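Local coordinates for protein CbbY (Rhodobacter sphaeroides, PDB 4UAS) that removes a phosphate from xylulose-1,5-bisphosphate, a potent Rubisco inhibitor, using magnesium as a cofactor in a HAD-type active site, at residues R190-P195 against D212-L217; A98-E103 against G218-L223. One frame throughout, in Å; residues are numbered along the deposited sequence. Where two conformers were deposited one is given.

Contact 1: R190-P195 against D212-L217; sequences RCIVSP and DSFAEL
Ser-194 and Asp-212 bring the two backbones nearest, with Ser-194 CA 5.6 Å from Asp-212 CA. Strand 190-193 of the parallel HAD sheet runs out here into a loop. Facing it, 212-217 turns through the short 3-10 segment 214-216. No direct hydrogen bond joins the segments. A water instead donates to Pro-195 O at 2.7 Å and to Asp-212 O at 2.8 Å. Ser-194 CB sits over the centre of one face of the Phe-214 ring, 3.6 Å from its centroid and 13° off the ring normal, a CH-pi contact. The edge of the same ring meets Ile-192 O, 4.0 Å from Phe-214 CE1. With OG anti to the backbone N (chi1 -176°), the hydroxyl of Ser-194 points off the ring and bonds to Leu-211 O. In the conformer given here, Ile-192 CG2 lies 4.0 Å from Leu-217 CD2. Ser-213 OG accepts from Ala-215 N at 3.0 Å, an ST turn. Replacing the ring of Phe-214 with the methyl of an alanine would probably leave Ser-194 CB without its aromatic partner and open a gap beside Ile-192. The direct contact is therefore mainly apolar, and its polar link is carried by water.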
loop_
_atom_site.group_PDB
_atom_site.type_symbol
_atom_site.label_atom_id
_atom_site.label_comp_id
_atom_site.label_asym_id
_atom_site.label_seq_id
_atom_site.Cartn_x
_atom_site.Cartn_y
_atom_site.Cartn_z
ATOM N N ARG A 190 15.976 -6.425 -1.591
ATOM C CA ARG A 190 15.791 -6.175 -3.007
ATOM C C ARG A 190 14.349 -5.789 -3.275
ATOM O O ARG A 190 13.423 -6.260 -2.613
ATOM C CB ARG A 190 16.208 -7.358 -3.810
ATOM C CG ARG A 190 17.807 -7.524 -3.783
ATOM C CD ARG A 190 18.398 -8.553 -4.698
ATOM N NE ARG A 190 17.655 -9.800 -4.467
ATOM C CZ ARG A 190 16.773 -10.376 -5.288
ATOM N NH1 ARG A 190 16.401 -9.721 -6.389
ATOM N NH2 ARG A 190 16.185 -11.540 -4.943
ATOM N N CYS A 191 14.154 -4.917 -4.256
ATOM C CA CYS A 191 12.831 -4.327 -4.450
ATOM C C CYS A 191 12.565 -4.152 -5.968
ATOM O O CYS A 191 13.374 -3.593 -6.686
ATOM C CB CYS A 191 12.764 -2.980 -3.745
ATOM S SG CYS A 191 11.140 -2.176 -3.836
ATOM N N ILE A 192 11.445 -4.741 -6.372
ATOM C CA ILE A 192 10.895 -4.621 -7.739
ATOM C C ILE A 192 9.817 -3.556 -7.713
ATOM O O ILE A 192 8.868 -3.688 -6.956
ATOM C CB ILE A 192 10.183 -5.906 -8.114
ATOM C CG1 ILE A 192 11.057 -7.131 -7.829
ATOM C CG2 ILE A 192 9.768 -5.820 -9.574
ATOM C CD1 ILE A 192 12.395 -7.065 -8.501
ATOM N N VAL A 193 9.975 -2.523 -8.553
ATOM C CA VAL A 193 9.043 -1.441 -8.630
ATOM C C VAL A 193 8.245 -1.512 -9.933
ATOM O O VAL A 193 8.845 -1.619 -11.005
ATOM C CB VAL A 193 9.725 -0.072 -8.464
ATOM C CG1 VAL A 193 8.736 1.059 -8.672
ATOM C CG2 VAL A 193 10.409 0.053 -7.127
ATOM N N SER A 194 6.939 -1.302 -9.848
ATOM C CA SER A 194 6.109 -0.988 -11.031
ATOM C C SER A 194 5.227 0.174 -10.661
ATOM O O SER A 194 4.349 0.040 -9.808
ATOM C CB SER A 194 5.264 -2.134 -11.495
ATOM O OG SER A 194 4.571 -1.761 -12.708
ATOM N N PRO A 195 5.471 1.380 -11.228
ATOM C CA PRO A 195 4.672 2.551 -10.828
ATOM C C PRO A 195 3.284 2.543 -11.369
ATOM O O PRO A 195 2.916 1.716 -12.194
ATOM C CB PRO A 195 5.486 3.724 -11.316
ATOM C CG PRO A 195 6.195 3.204 -12.424
ATOM C CD PRO A 195 6.488 1.711 -12.255
ATOM N N ASP A 212 7.082 -1.847 -16.276
ATOM C CA ASP A 212 5.820 -1.259 -16.605
ATOM C C ASP A 212 4.623 -1.990 -16.060
ATOM O O ASP A 212 3.550 -1.409 -15.850
ATOM C CB ASP A 212 5.676 -1.124 -18.141
ATOM C CG ASP A 212 6.571 -0.075 -18.784
ATOM O OD1 ASP A 212 7.085 0.792 -18.078
ATOM O OD2 ASP A 212 6.732 -0.144 -20.032
ATOM N N SER A 213 4.772 -3.296 -15.812
ATOM C CA SER A 213 3.727 -4.127 -15.278
ATOM C C SER A 213 4.340 -5.270 -14.494
ATOM O O SER A 213 5.339 -5.816 -14.929
ATOM C CB SER A 213 2.921 -4.762 -16.420
ATOM O OG SER A 213 1.938 -5.671 -15.925
ATOM N N PHE A 214 3.719 -5.656 -13.368
ATOM C CA PHE A 214 4.140 -6.876 -12.678
ATOM C C PHE A 214 3.948 -8.156 -13.530
ATOM O O PHE A 214 4.543 -9.180 -13.221
ATOM C CB PHE A 214 3.546 -7.025 -11.300
ATOM C CG PHE A 214 3.998 -5.930 -10.339
ATOM C CD1 PHE A 214 5.310 -5.839 -9.939
ATOM C CD2 PHE A 214 3.084 -5.048 -9.794
ATOM C CE1 PHE A 214 5.691 -4.919 -9.017
ATOM C CE2 PHE A 214 3.475 -4.114 -8.867
ATOM C CZ PHE A 214 4.807 -3.996 -8.495
ATOM N N ALA A 215 3.159 -8.093 -14.596
ATOM C CA ALA A 215 2.996 -9.235 -15.524
ATOM C C ALA A 215 4.296 -9.441 -16.248
ATOM O O ALA A 215 4.408 -10.514 -16.847
ATOM C CB ALA A 215 1.856 -8.998 -16.473
ATOM N N GLU A 216 5.259 -8.511 -16.220
ATOM C CA GLU A 216 6.560 -8.657 -16.873
ATOM C C GLU A 216 7.558 -9.340 -15.977
ATOM O O GLU A 216 8.719 -9.494 -16.344
ATOM C CB GLU A 216 7.074 -7.332 -17.333
ATOM C CG GLU A 216 6.180 -6.663 -18.343
ATOM C CD GLU A 216 6.465 -5.175 -18.615
ATOM O OE1 GLU A 216 7.067 -4.472 -17.834
ATOM O OE2 GLU A 216 5.881 -4.636 -19.538
ATOM N N LEU A 217 7.169 -9.717 -14.757
ATOM C CA LEU A 217 8.130 -10.360 -13.847
ATOM C C LEU A 217 8.717 -11.625 -14.433
ATOM O O LEU A 217 9.896 -11.882 -14.214
ATOM C CB LEU A 217 7.456 -10.689 -12.552
ATOM C CG LEU A 217 7.546 -9.564 -11.576
ATOM C CD1 LEU A 217 6.674 -9.844 -10.366
ATOM C CD2 LEU A 217 9.000 -9.392 -11.100
HETATM O O HOH W 1 3.781 1.132 -14.711
#

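Contact 2: A98-E103 against G218-L223; sequences ADLIAE and GGLAGL
Helix 97-107 of the HAD core packs here on the C-terminal tail, where Glu-103 reaches the 3-10 segment 220-223. Leu-220 N faces the carboxylate of Glu-103 and points chiefly at OE2. Leu-220 N to Glu-103 OE2 is 3.3 Å and nearly straight, at 174°. Leu-220 N to Glu-103 OE1 is also 3.3 Å but more bent, at 128°. Both bonds are weak. A chi1 of -166° sets CG of Glu-103 opposite the backbone N, and the extended chain beyond it carries the carboxylate across to the tail. A water donates to Glu-103 OE2 and accepts from Ala-221 N, so the same carboxylate also reaches the next amide through water. The negative charge thus lies by the amides of Leu-220 and Ala-221, which would probably help to stabilise it. Gly-219 CA comes 3.3 Å from Glu-103 OE1, and a CB there would crowd both that oxygen and the preceding carbonyl.

In this Rossmann-like fold the helix and the tail lie over the parallel sheet. Leu-100 touches Phe-7 and Leu-174, while Leu-220 and Leu-223 touch Ile-5. Between them, Leu-100 CD1 meets Leu-220 CD2 at 4.0 Å and Leu-223 CD1 at 4.1 Å. On the other branch of Leu-220, CD1 lies 3.8 Å from Glu-103 CG.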
loop_
_atom_site.group_PDB
_atom_site.type_symbol
_atom_site.label_atom_id
_atom_site.label_comp_id
_atom_site.label_asym_id
_atom_site.label_seq_id
_atom_site.Cartn_x
_atom_site.Cartn_y
_atom_site.Cartn_z
ATOM N N ALA A 98 -1.945 -11.815 -9.104
ATOM C CA ALA A 98 -2.571 -13.089 -8.800
ATOM C C ALA A 98 -1.701 -14.268 -9.246
ATOM O O ALA A 98 -1.543 -15.255 -8.493
ATOM C CB ALA A 98 -3.983 -13.205 -9.421
ATOM N N ASP A 99 -1.130 -14.201 -10.447
ATOM C CA ASP A 99 -0.260 -15.306 -10.954
ATOM C C ASP A 99 0.971 -15.487 -10.067
ATOM O O ASP A 99 1.357 -16.624 -9.792
ATOM C CB ASP A 99 0.159 -15.012 -12.352
ATOM C CG ASP A 99 -0.993 -15.069 -13.333
ATOM O OD1 ASP A 99 -2.030 -15.669 -13.018
ATOM O OD2 ASP A 99 -0.799 -14.572 -14.463
ATOM N N LEU A 100 1.628 -14.409 -9.645
ATOM C CA LEU A 100 2.803 -14.515 -8.805
ATOM C C LEU A 100 2.425 -15.171 -7.450
ATOM O O LEU A 100 3.165 -16.025 -6.959
ATOM C CB LEU A 100 3.418 -13.156 -8.585
ATOM C CG LEU A 100 4.692 -13.178 -7.744
ATOM C CD1 LEU A 100 5.756 -13.906 -8.451
ATOM C CD2 LEU A 100 5.131 -11.750 -7.400
ATOM N N ILE A 101 1.308 -14.733 -6.860
ATOM C CA ILE A 101 0.947 -15.271 -5.555
ATOM C C ILE A 101 0.647 -16.743 -5.679
ATOM O O ILE A 101 1.031 -17.540 -4.815
ATOM C CB ILE A 101 -0.179 -14.442 -4.974
ATOM C CG1 ILE A 101 0.411 -13.094 -4.511
ATOM C CG2 ILE A 101 -0.902 -15.156 -3.806
ATOM C CD1 ILE A 101 -0.581 -12.027 -4.090
ATOM N N ALA A 102 -0.013 -17.142 -6.745
ATOM C CA ALA A 102 -0.327 -18.589 -6.902
ATOM C C ALA A 102 0.910 -19.385 -7.099
ATOM O O ALA A 102 1.020 -20.477 -6.517
ATOM C CB ALA A 102 -1.244 -18.751 -8.069
ATOM N N GLU A 103 1.860 -18.924 -7.895
ATOM C CA GLU A 103 3.116 -19.595 -8.096
ATOM C C GLU A 103 3.905 -19.701 -6.783
ATOM O O GLU A 103 4.506 -20.737 -6.496
ATOM C CB GLU A 103 3.949 -18.886 -9.119
ATOM C CG GLU A 103 5.110 -19.695 -9.611
ATOM C CD GLU A 103 6.002 -18.948 -10.597
ATOM O OE1 GLU A 103 5.638 -17.817 -10.966
ATOM O OE2 GLU A 103 7.071 -19.485 -10.990
ATOM N N GLY A 218 7.843 -12.423 -15.096
ATOM C CA GLY A 218 8.325 -13.667 -15.659
ATOM C C GLY A 218 8.478 -14.774 -14.634
ATOM O O GLY A 218 9.313 -15.704 -14.781
ATOM N N GLY A 219 7.635 -14.723 -13.627
ATOM C CA GLY A 219 7.627 -15.819 -12.644
ATOM C C GLY A 219 8.597 -15.591 -11.496
ATOM O O GLY A 219 9.275 -14.539 -11.346
ATOM N N LEU A 220 8.698 -16.609 -10.642
ATOM C CA LEU A 220 9.530 -16.492 -9.450
ATOM C C LEU A 220 10.976 -16.240 -9.799
ATOM O O LEU A 220 11.670 -15.535 -9.088
ATOM C CB LEU A 220 9.399 -17.761 -8.573
ATOM C CG LEU A 220 8.063 -17.954 -7.826
ATOM C CD1 LEU A 220 7.988 -19.381 -7.184
ATOM C CD2 LEU A 220 7.805 -16.884 -6.773
ATOM N N ALA A 221 11.467 -16.805 -10.943
ATOM C CA ALA A 221 12.874 -16.556 -11.319
ATOM C C ALA A 221 13.153 -15.100 -11.573
ATOM O O ALA A 221 14.276 -14.629 -11.421
ATOM C CB ALA A 221 13.326 -17.389 -12.518
ATOM N N GLY A 222 12.086 -14.354 -11.962
ATOM C CA GLY A 222 12.190 -12.917 -12.143
ATOM C C GLY A 222 12.431 -12.144 -10.890
ATOM O O GLY A 222 12.768 -10.961 -10.953
ATOM N N LEU A 223 12.275 -12.792 -9.743
ATOM C CA LEU A 223 12.590 -12.224 -8.441
ATOM C C LEU A 223 13.995 -12.450 -7.984
ATOM O O LEU A 223 14.393 -11.893 -6.956
ATOM C CB LEU A 223 11.616 -12.746 -7.359
ATOM C CG LEU A 223 10.149 -12.530 -7.619
ATOM C CD1 LEU A 223 9.342 -13.238 -6.577
ATOM C CD2 LEU A 223 9.823 -11.034 -7.650
HETATM O O HOH W 2 9.648 -18.838 -12.111
#

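Following the chain from the N terminus, the first segment met is on helix 97-107, which supplies one side of contact 2. The chain then forms further strands and helices of the HAD core before strand 190-193 enters contact 1. Edge strand 209-210 follows, and the next loop, 212-217, closes contact 1 across a short span. The chain continues directly into 218-223, which closes contact 2 over a much longer span. Contact 1 is nested within contact 2. Their centres are 11 Å apart. Leu-217 of contact 1 packs on Leu-100 and Leu-223 of contact 2, and Arg-190 NH2 probably bonds to Leu-223 O. Together they tie the C-terminal tail to a sheet strand and to a helix.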